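PDB 6LCH: Sel1 repeat family protein from Pseudomonas aeruginosa, which probably acts as an immunity protein against the type VI secretion effector PldB and is built from Sel1 repeats. Local coordinates for residues E30-A35 with G48-A53; N182-L187 with M219-D224; F8-E13 with A160-Y165; D15-L20 with L94-G99. All blocks are in the same frame, centred on the assembly; numbering follows the deposited sequence.

In the fold
Read together, the four contacts show how chemistry follows position in an all-helical solenoid. Interaction 2 is the most buried, an aromatic and sulfur cluster between the start of helix 183-195 and a loop. Interaction 1, partly buried, packs an alanine against a leucine and a tyrosine ring between two roughly antiparallel helices; it and interaction 2 lie on opposite sides of the chain's centre, their centres about 41 Å apart. Interactions 3 and 4 both fasten the segment that precedes helix 22-34, and they touch each other, with Val11 CG2 lying 3.4 Å from His16 NE2. Interaction 3 is a polar surface contact beside a disulfide, whereas interaction 4 is partly buried and rests on prolines and aliphatic side chains.

Interaction 1: residues E30-A35 with G48-A53; sequences EAATLA and GLYSKA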
loop_
_atom_site.group_PDB
_atom_site.type_symbol
_atom_site.label_atom_id
_atom_site.label_comp_id
_atom_site.label_asym_id
_atom_site.label_seq_id
_atom_site.Cartn_x
_atom_site.Cartn_y
_atom_site.Cartn_z
ATOM N N GLU A 30 0.982 -19.736 6.733
ATOM C CA GLU A 30 -0.178 -20.455 7.254
ATOM C C GLU A 30 -1.045 -19.541 8.108
ATOM O O GLU A 30 -2.279 -19.564 8.004
ATOM C CB GLU A 30 0.253 -21.679 8.068
ATOM C CG GLU A 30 -0.901 -22.307 8.856
ATOM C CD GLU A 30 -0.539 -23.616 9.542
ATOM O OE1 GLU A 30 0.549 -24.163 9.271
ATOM O OE2 GLU A 30 -1.355 -24.099 10.357
ATOM N N ALA A 31 -0.416 -18.729 8.963
ATOM C CA ALA A 31 -1.177 -17.793 9.782
ATOM C C ALA A 31 -1.902 -16.776 8.914
ATOM O O ALA A 31 -3.075 -16.465 9.159
ATOM C CB ALA A 31 -0.254 -17.091 10.776
ATOM N N ALA A 32 -1.220 -16.251 7.891
ATOM C CA ALA A 32 -1.849 -15.286 6.996
ATOM C C ALA A 32 -3.051 -15.891 6.285
ATOM O O ALA A 32 -4.074 -15.221 6.103
ATOM C CB ALA A 32 -0.828 -14.769 5.981
ATOM N N THR A 33 -2.947 -17.159 5.873
ATOM C CA THR A 33 -4.066 -17.820 5.209
ATOM C C THR A 33 -5.227 -18.037 6.169
ATOM O O THR A 33 -6.388 -17.805 5.812
ATOM C CB THR A 33 -3.612 -19.154 4.613
ATOM O OG1 THR A 33 -2.629 -18.914 3.600
ATOM C CG2 THR A 33 -4.788 -19.901 4.005
ATOM N N LEU A 34 -4.933 -18.478 7.393
ATOM C CA LEU A 34 -5.984 -18.694 8.377
ATOM C C LEU A 34 -6.693 -17.405 8.763
ATOM O O LEU A 34 -7.805 -17.466 9.290
ATOM C CB LEU A 34 -5.412 -19.361 9.630
ATOM C CG LEU A 34 -4.946 -20.814 9.490
ATOM C CD1 LEU A 34 -4.342 -21.311 10.791
ATOM C CD2 LEU A 34 -6.096 -21.709 9.054
ATOM N N ALA A 35 -6.084 -16.245 8.517
ATOM C CA ALA A 35 -6.680 -14.962 8.872
ATOM C C ALA A 35 -7.681 -14.456 7.839
ATOM O O ALA A 35 -8.146 -13.318 7.956
ATOM C CB ALA A 35 -5.587 -13.908 9.075
ATOM N N GLY A 48 -0.149 -17.869 17.600
ATOM C CA GLY A 48 0.964 -18.777 17.829
ATOM C C GLY A 48 1.921 -18.827 16.654
ATOM O O GLY A 48 3.128 -18.631 16.812
ATOM N N LEU A 49 1.389 -19.067 15.454
ATOM C CA LEU A 49 2.225 -19.125 14.260
ATOM C C LEU A 49 2.948 -17.806 14.026
ATOM O O LEU A 49 4.172 -17.779 13.844
ATOM C CB LEU A 49 1.372 -19.486 13.046
ATOM C CG LEU A 49 0.756 -20.880 13.067
ATOM C CD1 LEU A 49 -0.485 -20.912 12.198
ATOM C CD2 LEU A 49 1.773 -21.907 12.600
ATOM N N TYR A 50 2.198 -16.699 14.020
ATOM C CA TYR A 50 2.794 -15.381 13.825
ATOM C C TYR A 50 3.928 -15.133 14.810
ATOM O O TYR A 50 5.021 -14.702 14.422
ATOM C CB TYR A 50 1.724 -14.297 13.973
ATOM C CG TYR A 50 1.006 -13.929 12.695
ATOM C CD1 TYR A 50 1.563 -14.205 11.451
ATOM C CD2 TYR A 50 -0.227 -13.289 12.735
ATOM C CE1 TYR A 50 0.907 -13.862 10.284
ATOM C CE2 TYR A 50 -0.890 -12.942 11.577
ATOM C CZ TYR A 50 -0.321 -13.226 10.354
ATOM O OH TYR A 50 -0.988 -12.882 9.200
ATOM N N SER A 51 3.680 -15.388 16.099
ATOM C CA SER A 51 4.699 -15.127 17.110
ATOM C C SER A 51 5.905 -16.035 16.921
ATOM O O SER A 51 7.053 -15.580 17.003
ATOM C CB SER A 51 4.109 -15.296 18.509
ATOM O OG SER A 51 2.899 -14.568 18.637
ATOM N N LYS A 52 5.660 -17.324 16.668
ATOM C CA LYS A 52 6.748 -18.254 16.383
ATOM C C LYS A 52 7.615 -17.749 15.237
ATOM O O LYS A 52 8.849 -17.793 15.309
ATOM C CB LYS A 52 6.181 -19.636 16.050
ATOM C CG LYS A 52 5.830 -20.495 17.256
ATOM C CD LYS A 52 5.245 -21.842 16.824
ATOM C CE LYS A 52 3.762 -21.733 16.478
ATOM N NZ LYS A 52 3.202 -22.979 15.870
ATOM N N ALA A 53 6.984 -17.254 14.171
ATOM C CA ALA A 53 7.749 -16.695 13.067
ATOM C C ALA A 53 8.474 -15.424 13.494
ATOM O O ALA A 53 9.621 -15.193 13.094
ATOM C CB ALA A 53 6.828 -16.426 11.879
#
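Ala31 is the small residue over which helix 43-55 closes on helix 22-34. Its methyl carbon CB lies over one face of the Tyr50 ring, 3.6 Å from the centroid and 21° off the ring normal, displaced toward the CD1-CE1 side: a CH-pi contact. The same methyl meets Leu49 CB at 3.7 Å, so it sits between two consecutive side chains of the other helix. Beyond the ring, Tyr50 OH reaches Ala32 CA at 3.4 Å. On the other flank, Leu49 CD1 packs against Glu30 CG at 3.6 Å, the two side chains crossing at about a right angle. Glu30 reaches it by an extended chain, with CG anti to the backbone N (chi1 169°). Leu34 CD1 adds a more distant touch on Leu49 CD1, at 4.1 Å.

The second shell fixes the ring: Tyr50 OH is hydrogen-bonded to Asn64, and Leu65 and Leu68 of helix 59-70 pack on the tyrosine. Glu30 OE2 also makes a long, weak ion pair with Arg45 NE. The segment axes approach to 9.2 Å with N-to-C directions 151° apart, the roughly antiparallel pairing of neighbouring helices characteristic of Sel1 and TPR-like solenoids.

Interaction 2: residues N182-L187 with M219-D224; sequences NFPKAL and MWYAPD
Phe183 and Met219 form the sulfur-aromatic part of this contact. Met219 CB lies over one face of the phenylalanine ring, 3.7 Å from its centroid, a CH-pi contact. The sulfur stands obliquely to the same ring, with Met219 SD 3.4 Å from Phe183 CD1, a Met-aromatic contact. The methionine chain bends at its last torsion (chi3 -92°), turning CE toward Leu187, whose CD1 it meets at 3.8 Å.

The aromatic pairing is of another kind. Phe183 and Trp220 meet rim to rim with their planes at 36°, neither over the face of the other; Phe183 CE2 approaches Trp220 CE3 at 3.5 Å, in the plane of the indole. Such a cluster joins the beginning of helix 183-195, within a Sel1 repeat, to the loop between helices 199-208 and 225-240. His258 reinforces the junction: it meets Tyr221 edge-to-face and bonds through NE2 to the carbonyl O of Met219.

Aliphatic groups meet Tyr221 on one face and at its edge. Leu187 CD2 sits 3.8 Å from the tyrosine centroid, over one face, while Pro184 CA comes in at the ring edge, 3.1 Å from Tyr221 OH.

The polar bonds of residues 182-183 serve the start of helix 183-195. Asn182 is the N-cap: its OD1 accepts from Lys185 N at 3.1 Å, with the donor above the carbonyl plane. That oxygen also receives Ala265 N, and Gln261 OE1 takes the N-H of Phe183.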
loop_
_atom_site.group_PDB
_atom_site.type_symbol
_atom_site.label_atom_id
_atom_site.label_comp_id
_atom_site.label_asym_id
_atom_site.label_seq_id
_atom_site.Cartn_x
_atom_site.Cartn_y
_atom_site.Cartn_z
ATOM N N ASN A 182 -6.263 15.701 -15.724
ATOM C CA ASN A 182 -5.851 14.852 -16.839
ATOM C C ASN A 182 -6.505 13.489 -16.628
ATOM O O ASN A 182 -5.904 12.574 -16.065
ATOM C CB ASN A 182 -4.330 14.743 -16.918
ATOM C CG ASN A 182 -3.851 14.146 -18.230
ATOM O OD1 ASN A 182 -4.529 13.316 -18.836
ATOM N ND2 ASN A 182 -2.671 14.568 -18.675
ATOM N N PHE A 183 -7.744 13.362 -17.091
ATOM C CA PHE A 183 -8.504 12.140 -16.831
ATOM C C PHE A 183 -7.892 10.903 -17.478
ATOM O O PHE A 183 -7.749 9.882 -16.783
ATOM C CB PHE A 183 -9.961 12.354 -17.252
ATOM C CG PHE A 183 -10.662 13.419 -16.454
ATOM C CD1 PHE A 183 -10.254 13.710 -15.161
ATOM C CD2 PHE A 183 -11.716 14.132 -16.994
ATOM C CE1 PHE A 183 -10.886 14.683 -14.420
ATOM C CE2 PHE A 183 -12.350 15.115 -16.257
ATOM C CZ PHE A 183 -11.937 15.388 -14.967
ATOM N N PRO A 184 -7.499 10.905 -18.759
ATOM C CA PRO A 184 -6.942 9.670 -19.335
ATOM C C PRO A 184 -5.606 9.271 -18.739
ATOM O O PRO A 184 -5.329 8.074 -18.630
ATOM C CB PRO A 184 -6.815 10.000 -20.826
ATOM C CG PRO A 184 -7.647 11.214 -21.041
ATOM C CD PRO A 184 -7.564 11.976 -19.766
ATOM N N LYS A 185 -4.761 10.230 -18.363
ATOM C CA LYS A 185 -3.541 9.868 -17.650
ATOM C C LYS A 185 -3.854 9.381 -16.245
ATOM O O LYS A 185 -3.144 8.518 -15.715
ATOM C CB LYS A 185 -2.584 11.055 -17.599
ATOM C CG LYS A 185 -1.187 10.701 -17.128
ATOM C CD LYS A 185 -0.208 11.795 -17.490
ATOM C CE LYS A 185 0.942 11.261 -18.312
ATOM N NZ LYS A 185 1.784 12.377 -18.820
ATOM N N ALA A 186 -4.910 9.917 -15.629
ATOM C CA ALA A 186 -5.344 9.411 -14.334
ATOM C C ALA A 186 -5.827 7.973 -14.449
ATOM O O ALA A 186 -5.507 7.133 -13.601
ATOM C CB ALA A 186 -6.447 10.302 -13.762
ATOM N N LEU A 187 -6.586 7.674 -15.506
ATOM C CA LEU A 187 -7.100 6.323 -15.704
ATOM C C LEU A 187 -5.976 5.322 -15.933
ATOM O O LEU A 187 -6.091 4.161 -15.527
ATOM C CB LEU A 187 -8.078 6.312 -16.879
ATOM C CG LEU A 187 -9.165 5.236 -16.899
ATOM C CD1 LEU A 187 -10.088 5.362 -15.694
ATOM C CD2 LEU A 187 -9.961 5.323 -18.190
ATOM N N MET A 219 -15.354 10.931 -14.362
ATOM C CA MET A 219 -14.520 11.728 -15.259
ATOM C C MET A 219 -15.117 11.820 -16.661
ATOM O O MET A 219 -14.388 11.996 -17.644
ATOM C CB MET A 219 -13.086 11.184 -15.312
ATOM C CG MET A 219 -12.525 10.844 -13.932
ATOM S SD MET A 219 -10.746 10.559 -13.885
ATOM C CE MET A 219 -10.605 8.797 -14.126
ATOM N N TRP A 220 -16.443 11.692 -16.755
ATOM C CA TRP A 220 -17.181 11.781 -18.014
ATOM C C TRP A 220 -16.778 10.682 -18.991
ATOM O O TRP A 220 -16.872 10.852 -20.208
ATOM C CB TRP A 220 -17.029 13.168 -18.646
ATOM C CG TRP A 220 -17.719 14.210 -17.835
ATOM C CD1 TRP A 220 -19.057 14.484 -17.824
ATOM C CD2 TRP A 220 -17.119 15.095 -16.884
ATOM N NE1 TRP A 220 -19.324 15.500 -16.935
ATOM C CE2 TRP A 220 -18.150 15.891 -16.345
ATOM C CE3 TRP A 220 -15.807 15.299 -16.443
ATOM C CZ2 TRP A 220 -17.912 16.874 -15.386
ATOM C CZ3 TRP A 220 -15.572 16.276 -15.491
ATOM C CH2 TRP A 220 -16.618 17.051 -14.974
ATOM N N TYR A 221 -16.326 9.546 -18.465
ATOM C CA TYR A 221 -16.123 8.370 -19.294
ATOM C C TYR A 221 -17.458 7.685 -19.551
ATOM O O TYR A 221 -18.347 7.663 -18.693
ATOM C CB TYR A 221 -15.151 7.399 -18.627
ATOM C CG TYR A 221 -13.705 7.706 -18.939
ATOM C CD1 TYR A 221 -12.944 8.493 -18.083
ATOM C CD2 TYR A 221 -13.110 7.228 -20.097
ATOM C CE1 TYR A 221 -11.632 8.782 -18.366
ATOM C CE2 TYR A 221 -11.797 7.513 -20.389
ATOM C CZ TYR A 221 -11.064 8.293 -19.522
ATOM O OH TYR A 221 -9.757 8.577 -19.810
ATOM N N ALA A 222 -17.608 7.142 -20.749
ATOM C CA ALA A 222 -18.844 6.453 -21.064
ATOM C C ALA A 222 -18.939 5.165 -20.249
ATOM O O ALA A 222 -17.941 4.453 -20.096
ATOM C CB ALA A 222 -18.932 6.143 -22.555
ATOM N N PRO A 223 -20.105 4.868 -19.677
ATOM C CA PRO A 223 -20.287 3.585 -18.993
ATOM C C PRO A 223 -19.951 2.416 -19.909
ATOM O O PRO A 223 -20.075 2.497 -21.133
ATOM C CB PRO A 223 -21.774 3.590 -18.622
ATOM C CG PRO A 223 -22.129 5.042 -18.503
ATOM C CD PRO A 223 -21.218 5.803 -19.434
ATOM N N ASP A 224 -19.514 1.320 -19.294
ATOM C CA ASP A 224 -19.055 0.148 -20.035
ATOM C C ASP A 224 -19.390 -1.073 -19.193
ATOM O O ASP A 224 -18.843 -1.238 -18.098
ATOM C CB ASP A 224 -17.557 0.241 -20.327
ATOM C CG ASP A 224 -17.091 -0.764 -21.372
ATOM O OD1 ASP A 224 -17.635 -1.889 -21.417
ATOM O OD2 ASP A 224 -16.170 -0.427 -22.148
#

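Interaction 3: residues F8-E13 with A160-Y165; sequences FVCVNE and AASQGY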
loop_
_atom_site.group_PDB
_atom_site.type_symbol
_atom_site.label_atom_id
_atom_site.label_comp_id
_atom_site.label_asym_id
_atom_site.label_seq_id
_atom_site.Cartn_x
_atom_site.Cartn_y
_atom_site.Cartn_z
ATOM N N PHE A 8 15.784 12.243 -0.760
ATOM C CA PHE A 8 16.369 10.916 -0.737
ATOM C C PHE A 8 16.516 10.346 -2.144
ATOM O O PHE A 8 15.712 10.618 -3.037
ATOM C CB PHE A 8 15.497 10.001 0.112
ATOM C CG PHE A 8 15.358 10.447 1.546
ATOM C CD1 PHE A 8 14.104 10.667 2.090
ATOM C CD2 PHE A 8 16.481 10.658 2.347
ATOM C CE1 PHE A 8 13.963 11.070 3.402
ATOM C CE2 PHE A 8 16.347 11.055 3.665
ATOM C CZ PHE A 8 15.084 11.269 4.191
ATOM N N VAL A 9 17.572 9.554 -2.338
ATOM C CA VAL A 9 17.715 8.787 -3.570
ATOM C C VAL A 9 16.728 7.629 -3.534
ATOM O O VAL A 9 16.463 7.053 -2.471
ATOM C CB VAL A 9 19.166 8.297 -3.735
ATOM C CG1 VAL A 9 19.259 7.158 -4.750
ATOM C CG2 VAL A 9 20.074 9.456 -4.141
ATOM N N CYS A 10 16.145 7.306 -4.687
ATOM C CA CYS A 10 15.163 6.231 -4.758
ATOM C C CYS A 10 15.872 4.882 -4.720
ATOM O O CYS A 10 16.652 4.559 -5.622
ATOM C CB CYS A 10 14.319 6.355 -6.023
ATOM S SG CYS A 10 13.044 5.079 -6.158
ATOM N N VAL A 11 15.594 4.093 -3.685
ATOM C CA VAL A 11 16.230 2.796 -3.506
ATOM C C VAL A 11 15.156 1.730 -3.335
ATOM O O VAL A 11 14.068 1.987 -2.811
ATOM C CB VAL A 11 17.204 2.791 -2.304
ATOM C CG1 VAL A 11 18.309 3.819 -2.513
ATOM C CG2 VAL A 11 16.465 3.060 -1.005
ATOM N N ASN A 12 15.468 0.525 -3.793
ATOM C CA ASN A 12 14.533 -0.583 -3.666
ATOM C C ASN A 12 14.499 -1.069 -2.222
ATOM O O ASN A 12 15.542 -1.376 -1.636
ATOM C CB ASN A 12 14.925 -1.717 -4.607
ATOM C CG ASN A 12 13.731 -2.500 -5.097
ATOM O OD1 ASN A 12 13.031 -3.135 -4.311
ATOM N ND2 ASN A 12 13.482 -2.451 -6.401
ATOM N N GLU A 13 13.297 -1.135 -1.647
ATOM C CA GLU A 13 13.155 -1.669 -0.298
ATOM C C GLU A 13 13.630 -3.114 -0.216
ATOM O O GLU A 13 14.005 -3.580 0.864
ATOM C CB GLU A 13 11.702 -1.564 0.161
ATOM C CG GLU A 13 11.520 -1.693 1.662
ATOM C CD GLU A 13 10.080 -1.928 2.056
ATOM O OE1 GLU A 13 9.439 -2.816 1.461
ATOM O OE2 GLU A 13 9.588 -1.228 2.963
ATOM N N ALA A 160 7.751 4.936 -4.904
ATOM C CA ALA A 160 6.972 3.881 -4.270
ATOM C C ALA A 160 6.273 2.999 -5.298
ATOM O O ALA A 160 6.246 1.773 -5.150
ATOM C CB ALA A 160 5.961 4.495 -3.303
ATOM N N ALA A 161 5.695 3.595 -6.347
ATOM C CA ALA A 161 4.968 2.776 -7.314
ATOM C C ALA A 161 5.905 1.950 -8.183
ATOM O O ALA A 161 5.528 0.860 -8.622
ATOM C CB ALA A 161 4.079 3.638 -8.201
ATOM N N SER A 162 7.114 2.449 -8.454
ATOM C CA SER A 162 8.068 1.668 -9.233
ATOM C C SER A 162 8.430 0.361 -8.540
ATOM O O SER A 162 8.889 -0.576 -9.203
ATOM C CB SER A 162 9.334 2.488 -9.515
ATOM O OG SER A 162 10.114 2.691 -8.346
ATOM N N GLN A 163 8.222 0.272 -7.227
ATOM C CA GLN A 163 8.412 -0.965 -6.482
ATOM C C GLN A 163 7.154 -1.827 -6.453
ATOM O O GLN A 163 7.114 -2.823 -5.721
ATOM C CB GLN A 163 8.879 -0.652 -5.058
ATOM C CG GLN A 163 10.080 0.284 -5.014
ATOM C CD GLN A 163 10.557 0.586 -3.605
ATOM O OE1 GLN A 163 10.874 -0.322 -2.835
ATOM N NE2 GLN A 163 10.627 1.868 -3.266
ATOM N N GLY A 164 6.134 -1.470 -7.229
ATOM C CA GLY A 164 4.930 -2.272 -7.326
ATOM C C GLY A 164 3.908 -2.038 -6.242
ATOM O O GLY A 164 3.002 -2.861 -6.079
ATOM N N TYR A 165 4.018 -0.941 -5.500
ATOM C CA TYR A 165 3.131 -0.650 -4.380
ATOM C C TYR A 165 1.877 0.034 -4.916
ATOM O O TYR A 165 1.923 1.197 -5.333
ATOM C CB TYR A 165 3.865 0.216 -3.359
ATOM C CG TYR A 165 3.070 0.588 -2.132
ATOM C CD1 TYR A 165 2.735 1.911 -1.880
ATOM C CD2 TYR A 165 2.671 -0.375 -1.214
ATOM C CE1 TYR A 165 2.020 2.263 -0.758
ATOM C CE2 TYR A 165 1.952 -0.028 -0.084
ATOM C CZ TYR A 165 1.630 1.294 0.136
ATOM O OH TYR A 165 0.919 1.654 1.256
#
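Glu13 and Gln163 make the one close-fitting point of this contact. The backbone N of Glu13 donates to Gln163 OE1 at 2.8 Å, and the bond is nearly straight, 171° at the hydrogen. The donor approaches from above the amide's carbonyl plane, 41° out of it. Glu13 CB follows at 3.3 Å from the same OE1, so the oxygen is approached by both the N-H and the first side-chain carbon of one residue. The glutamine gets there by an extended chain (chi2 -179°) that carries its amide off the end of helix 150-162 to the incoming segment. Its other end is held too: Gln163 NE2 bonds to the carbonyl oxygens of Gly131 and Cys159, which fixes the amide's rotation and directs OE1 to Glu13.

The remainder is looser and more exposed. The Asn12 and Gln163 side chains run alongside in opposite senses, their amide planes well turned from each other, and Asn12 OD1 turns to Lys14 N. Cys10 SG comes no nearer than 4.4 Å to Ser162 OG, whose hydroxyl is paired with Cys159 O.

What joins this side is covalent: Cys10 is disulfide-bonded to Cys159, just ahead of residues 160-165. A surface contact with so little apolar packing is consistent with the N-terminal segment being held against the Sel1 helices chiefly by a disulfide and one nearly straight hydrogen bond, a few residues apart.

Interaction 4: residues D15-L20 with L94-G99; sequences DHLPPL and LDVPQG
The imidazole of His16 is the flat group here, and it meets Pro97 only loosely: its nearest ring atom, His16 CD2, stays 4.8 Å from Pro97 CG, while Val11 and Leu130 pack on the histidine from outside the two segments. The closer approach is made by the backbone, with the carbonyl His16 O 3.6 Å from Pro97 CD. Two puckered proline rings, one from each segment, carry much of the rest. Leu17 CD2 stands 3.7 Å from Pro97 CD, the carbon that His16 O also meets. Pro18 CD lies 3.7 Å from Val96 CG2, and Pro18 CG is 4.3 Å from Leu94 CB.

Val96, next to Pro97 in the chain, serves both sides with its two methyl branches. With CG1 anti to the backbone N (chi1 175°), CG2 is directed to Pro18, while CG1 meets Leu17 CD2 at 4.1 Å. Pro18 and Val96 cross at about a right angle. Leu17 reaches both Val96 and Pro97 through a single one of its methyls, CD2.

The surface that receives the N-terminal segment is a turn between two helices of the solenoid. Helix 81-93 ends in a Schellman motif with Asp95, at positive phi, as its C-prime residue: Val96 N bonds to Met91 O and Asp95 N to Ile92 O. Helix 97-107 follows at once, so that Val96 and Pro97 lie where one helix hands over to the next.

Trp59 of helix 59-70 touches both Leu17 and Val96, extending the apolar patch across the two segments. Farther along, Asn132 ND2 donates to Gln98 OE1 and also to Glu13 OE2, linking this turn to the residues just ahead of Asp15.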
loop_
_atom_site.group_PDB
_atom_site.type_symbol
_atom_site.label_atom_id
_atom_site.label_comp_id
_atom_site.label_asym_id
_atom_site.label_seq_id
_atom_site.Cartn_x
_atom_site.Cartn_y
_atom_site.Cartn_z
ATOM N N ASP A 15 16.341 -4.158 -1.095
ATOM C CA ASP A 15 17.792 -4.119 -0.963
ATOM C C ASP A 15 18.273 -4.120 0.482
ATOM O O ASP A 15 19.411 -4.528 0.735
ATOM C CB ASP A 15 18.361 -2.876 -1.662
ATOM C CG ASP A 15 18.312 -2.977 -3.171
ATOM O OD1 ASP A 15 17.692 -3.927 -3.689
ATOM O OD2 ASP A 15 18.902 -2.101 -3.840
ATOM N N HIS A 16 17.445 -3.667 1.427
ATOM C CA HIS A 16 17.849 -3.582 2.828
ATOM C C HIS A 16 16.943 -4.431 3.715
ATOM O O HIS A 16 16.446 -3.955 4.742
ATOM C CB HIS A 16 17.827 -2.129 3.305
ATOM C CG HIS A 16 18.028 -1.126 2.213
ATOM N ND1 HIS A 16 19.111 -1.157 1.361
ATOM C CD2 HIS A 16 17.282 -0.060 1.835
ATOM C CE1 HIS A 16 19.026 -0.151 0.507
ATOM N NE2 HIS A 16 17.925 0.530 0.774
ATOM N N LEU A 17 16.700 -5.686 3.313
ATOM C CA LEU A 17 15.889 -6.610 4.092
ATOM C C LEU A 17 16.744 -7.770 4.591
ATOM O O LEU A 17 17.665 -8.215 3.898
ATOM C CB LEU A 17 14.717 -7.177 3.280
ATOM C CG LEU A 17 13.516 -6.267 2.989
ATOM C CD1 LEU A 17 12.461 -6.990 2.156
ATOM C CD2 LEU A 17 12.919 -5.693 4.264
ATOM N N PRO A 18 16.464 -8.282 5.786
ATOM C CA PRO A 18 17.211 -9.431 6.299
ATOM C C PRO A 18 16.806 -10.700 5.573
ATOM O O PRO A 18 15.783 -10.717 4.874
ATOM C CB PRO A 18 16.805 -9.473 7.780
ATOM C CG PRO A 18 15.437 -8.888 7.795
ATOM C CD PRO A 18 15.429 -7.826 6.730
ATOM N N PRO A 19 17.583 -11.780 5.693
ATOM C CA PRO A 19 17.222 -13.018 4.992
ATOM C C PRO A 19 15.903 -13.586 5.500
ATOM O O PRO A 19 15.595 -13.521 6.691
ATOM C CB PRO A 19 18.398 -13.956 5.296
ATOM C CG PRO A 19 19.031 -13.391 6.529
ATOM C CD PRO A 19 18.865 -11.907 6.407
ATOM N N LEU A 20 15.117 -14.136 4.576
ATOM C CA LEU A 20 13.810 -14.699 4.900
ATOM C C LEU A 20 13.994 -16.148 5.334
ATOM O O LEU A 20 14.404 -16.994 4.533
ATOM C CB LEU A 20 12.866 -14.607 3.705
ATOM C CG LEU A 20 11.386 -14.845 4.019
ATOM C CD1 LEU A 20 10.730 -13.556 4.489
ATOM C CD2 LEU A 20 10.653 -15.420 2.809
ATOM N N LEU A 94 16.455 -5.144 13.199
ATOM C CA LEU A 94 16.917 -5.742 11.958
ATOM C C LEU A 94 17.030 -4.729 10.827
ATOM O O LEU A 94 17.297 -5.122 9.687
ATOM C CB LEU A 94 15.978 -6.875 11.540
ATOM C CG LEU A 94 15.856 -8.072 12.487
ATOM C CD1 LEU A 94 14.696 -8.958 12.067
ATOM C CD2 LEU A 94 17.161 -8.865 12.529
ATOM N N ASP A 95 16.821 -3.443 11.117
ATOM C CA ASP A 95 16.864 -2.380 10.111
ATOM C C ASP A 95 15.847 -2.609 8.993
ATOM O O ASP A 95 16.094 -2.282 7.829
ATOM C CB ASP A 95 18.272 -2.212 9.537
ATOM C CG ASP A 95 18.585 -0.770 9.192
ATOM O OD1 ASP A 95 19.276 -0.528 8.181
ATOM O OD2 ASP A 95 18.119 0.122 9.929
ATOM N N VAL A 96 14.690 -3.161 9.347
ATOM C CA VAL A 96 13.627 -3.400 8.375
ATOM C C VAL A 96 12.937 -2.069 8.085
ATOM O O VAL A 96 12.452 -1.412 9.016
ATOM C CB VAL A 96 12.627 -4.453 8.878
ATOM C CG1 VAL A 96 11.471 -4.577 7.905
ATOM C CG2 VAL A 96 13.315 -5.798 9.050
ATOM N N PRO A 97 12.887 -1.626 6.826
ATOM C CA PRO A 97 12.322 -0.294 6.544
ATOM C C PRO A 97 10.876 -0.142 6.985
ATOM O O PRO A 97 10.495 0.929 7.470
ATOM C CB PRO A 97 12.476 -0.166 5.023
ATOM C CG PRO A 97 13.570 -1.127 4.663
ATOM C CD PRO A 97 13.443 -2.266 5.623
ATOM N N GLN A 98 10.062 -1.191 6.843
ATOM C CA GLN A 98 8.683 -1.121 7.320
ATOM C C GLN A 98 8.621 -0.930 8.833
ATOM O O GLN A 98 7.654 -0.357 9.346
ATOM C CB GLN A 98 7.918 -2.384 6.905
ATOM C CG GLN A 98 6.409 -2.325 7.164
ATOM C CD GLN A 98 5.691 -1.345 6.253
ATOM O OE1 GLN A 98 6.038 -1.196 5.077
ATOM N NE2 GLN A 98 4.678 -0.673 6.792
ATOM N N GLY A 99 9.644 -1.386 9.560
ATOM C CA GLY A 99 9.646 -1.217 11.006
ATOM C C GLY A 99 9.664 0.239 11.433
ATOM O O GLY A 99 9.041 0.611 12.431
#